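Long-range contact in hypothetical protein EF0006 (Enterococcus faecalis, PDB 2GMQ), which is of unknown function but is a plasmid-encoded PrgU-like protein of the PUA clan, probably linked to the pheromone response: residues L73-Y78 / F97-I103. Numbering follows the deposited sequence.
Sequences LALEVY and FFIKTPI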
loop_
_atom_site.group_PDB
_atom_site.type_symbol
_atom_site.label_atom_id
_atom_site.label_comp_id
_atom_site.label_asym_id
_atom_site.label_seq_id
_atom_site.Cartn_x
_atom_site.Cartn_y
_atom_site.Cartn_z
ATOM N N LEU A 73 -18.283 10.632 2.741
ATOM C CA LEU A 73 -19.278 10.306 3.824
ATOM C C LEU A 73 -19.040 11.317 4.925
ATOM O O LEU A 73 -17.957 11.305 5.539
ATOM C CB LEU A 73 -19.035 8.935 4.483
ATOM C CG LEU A 73 -20.136 8.488 5.493
ATOM C CD1 LEU A 73 -21.540 8.689 4.996
ATOM C CD2 LEU A 73 -19.824 7.003 5.764
ATOM N N ALA A 74 -20.022 12.194 5.162
ATOM C CA ALA A 74 -19.877 13.134 6.302
ATOM C C ALA A 74 -20.330 12.511 7.610
ATOM O O ALA A 74 -21.485 11.950 7.695
ATOM C CB ALA A 74 -20.763 14.447 6.015
ATOM N N LEU A 75 -19.520 12.687 8.665
ATOM C CA LEU A 75 -19.808 12.097 9.986
ATOM C C LEU A 75 -19.624 13.181 11.015
ATOM O O LEU A 75 -18.606 13.863 10.988
ATOM C CB LEU A 75 -18.840 10.908 10.320
ATOM C CG LEU A 75 -19.047 9.686 9.388
ATOM C CD1 LEU A 75 -17.861 8.700 9.756
ATOM C CD2 LEU A 75 -20.381 8.976 9.427
ATOM N N GLU A 76 -20.634 13.394 11.869
ATOM C CA GLU A 76 -20.461 14.364 12.953
ATOM C C GLU A 76 -19.566 13.728 14.011
ATOM O O GLU A 76 -19.620 12.487 14.228
ATOM C CB GLU A 76 -21.791 14.734 13.597
ATOM C CG GLU A 76 -22.883 15.174 12.627
ATOM C CD GLU A 76 -24.076 15.649 13.385
ATOM O OE1 GLU A 76 -24.766 14.787 13.953
ATOM O OE2 GLU A 76 -24.306 16.876 13.442
ATOM N N VAL A 77 -18.774 14.573 14.647
ATOM C CA VAL A 77 -17.936 14.217 15.789
ATOM C C VAL A 77 -18.492 14.864 17.052
ATOM O O VAL A 77 -19.398 15.704 16.972
ATOM C CB VAL A 77 -16.448 14.652 15.556
ATOM C CG1 VAL A 77 -15.940 14.034 14.196
ATOM C CG2 VAL A 77 -16.335 16.219 15.579
ATOM N N TYR A 78 -17.950 14.479 18.220
ATOM C CA TYR A 78 -18.237 15.091 19.470
ATOM C C TYR A 78 -17.111 16.100 19.662
ATOM O O TYR A 78 -16.004 15.683 20.001
ATOM C CB TYR A 78 -18.185 14.049 20.600
ATOM C CG TYR A 78 -19.248 12.989 20.577
ATOM C CD1 TYR A 78 -20.580 13.309 20.873
ATOM C CD2 TYR A 78 -18.925 11.645 20.321
ATOM C CE1 TYR A 78 -21.612 12.298 20.897
ATOM C CE2 TYR A 78 -19.964 10.628 20.346
ATOM C CZ TYR A 78 -21.271 10.977 20.643
ATOM O OH TYR A 78 -22.222 9.990 20.675
ATOM N N PHE A 97 -10.500 11.932 16.742
ATOM C CA PHE A 97 -11.908 12.444 16.797
ATOM C C PHE A 97 -12.802 11.309 17.215
ATOM O O PHE A 97 -12.588 10.166 16.764
ATOM C CB PHE A 97 -12.360 12.901 15.425
ATOM C CG PHE A 97 -11.590 14.090 14.945
ATOM C CD1 PHE A 97 -12.009 15.391 15.291
ATOM C CD2 PHE A 97 -10.449 13.894 14.106
ATOM C CE1 PHE A 97 -11.299 16.540 14.870
ATOM C CE2 PHE A 97 -9.709 15.041 13.666
ATOM C CZ PHE A 97 -10.126 16.347 14.028
ATOM N N PHE A 98 -13.803 11.643 18.018
ATOM C CA PHE A 98 -14.750 10.614 18.462
ATOM C C PHE A 98 -15.990 10.799 17.646
ATOM O O PHE A 98 -16.531 11.906 17.567
ATOM C CB PHE A 98 -15.062 10.691 19.922
ATOM C CG PHE A 98 -13.864 10.282 20.803
ATOM C CD1 PHE A 98 -13.833 9.018 21.384
ATOM C CD2 PHE A 98 -12.781 11.117 20.915
ATOM C CE1 PHE A 98 -12.721 8.618 22.170
ATOM C CE2 PHE A 98 -11.618 10.762 21.714
ATOM C CZ PHE A 98 -11.588 9.504 22.329
ATOM N N ILE A 99 -16.406 9.709 17.038
ATOM C CA ILE A 99 -17.486 9.811 16.049
ATOM C C ILE A 99 -18.854 9.820 16.731
ATOM O O ILE A 99 -19.189 8.855 17.427
ATOM C CB ILE A 99 -17.371 8.702 15.026
ATOM C CG1 ILE A 99 -16.027 8.742 14.247
ATOM C CG2 ILE A 99 -18.464 8.830 13.965
ATOM C CD1 ILE A 99 -15.667 10.126 13.788
ATOM N N LYS A 100 -19.677 10.825 16.384
ATOM C CA LYS A 100 -21.064 10.934 16.874
ATOM C C LYS A 100 -22.114 10.285 15.943
ATOM O O LYS A 100 -23.055 9.570 16.419
ATOM C CB LYS A 100 -21.370 12.437 17.052
ATOM C CG LYS A 100 -22.893 12.698 17.419
ATOM C CD LYS A 100 -23.112 14.028 18.002
ATOM C CE LYS A 100 -22.825 15.122 17.028
ATOM N NZ LYS A 100 -23.206 16.491 17.604
ATOM N N THR A 101 -22.017 10.590 14.661
ATOM C CA THR A 101 -22.962 9.906 13.700
ATOM C C THR A 101 -22.790 8.384 13.803
ATOM O O THR A 101 -21.699 7.823 13.568
ATOM C CB THR A 101 -22.660 10.339 12.317
ATOM O OG1 THR A 101 -22.834 11.765 12.257
ATOM C CG2 THR A 101 -23.553 9.514 11.300
ATOM N N PRO A 102 -23.872 7.645 14.138
ATOM C CA PRO A 102 -23.720 6.173 14.167
ATOM C C PRO A 102 -23.476 5.581 12.789
ATOM O O PRO A 102 -24.209 5.895 11.804
ATOM C CB PRO A 102 -25.070 5.686 14.803
ATOM C CG PRO A 102 -25.576 6.909 15.458
ATOM C CD PRO A 102 -25.239 8.042 14.546
ATOM N N ILE A 103 -22.397 4.814 12.684
ATOM C CA ILE A 103 -22.137 4.097 11.451
ATOM C C ILE A 103 -21.423 2.807 11.760
ATOM O O ILE A 103 -20.462 2.830 12.562
ATOM C CB ILE A 103 -21.371 4.889 10.411
ATOM C CG1 ILE A 103 -21.344 4.037 9.107
ATOM C CG2 ILE A 103 -19.989 5.299 10.946
ATOM C CD1 ILE A 103 -21.062 4.679 7.862
HETATM O O HOH W 1 -21.050 17.552 16.056
HETATM O O HOH W 2 -14.156 14.178 18.669
#
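A bulge of the classic kind, just beyond the strand ends, joins the chain from strand 71-76 to the segment continuing from strand 94-98: both K100 and T101 lie across from E76. The carbonyl E76 O takes two backbone bonds, from K100 N at 2.7 Å and from T101 N at 3.1 Å, and both donors come from the same face of its plane. E76 N in turn gives its hydrogen to the side-chain T101 OG1, 2.8 Å away. T101 sets this up by placing OG1 anti to its own carbonyl carbon (chi1 -60°), while its CG2 packs against L75 CD2. Two residues on from E76, Y78 N donates to F98 O at 3.0 Å. The Y78 ring lies with one face under K100, whose CB sits 3.8 Å from the ring centroid, a CH-pi contact; F98 CB meets the ring edge in plane. The lysine chain bends at chi3 (65°), and a water links its NZ to V77 O; another bridges Y78 O and F98 N. Buried V77 touches I99 through CG1 and CD1. L73 CD2 and I103 CD1 meet tip to tip at a tight 3.4 Å. L34 packs on L75, I99 and I103. Paired donors on one carbonyl and the helix-like psi of K100 (-48°) fit a classic bulge, with T101 OG1 replacing a backbone carbonyl as acceptor, here joining two sheets in a layout consistent with the barrel-like PUA fold.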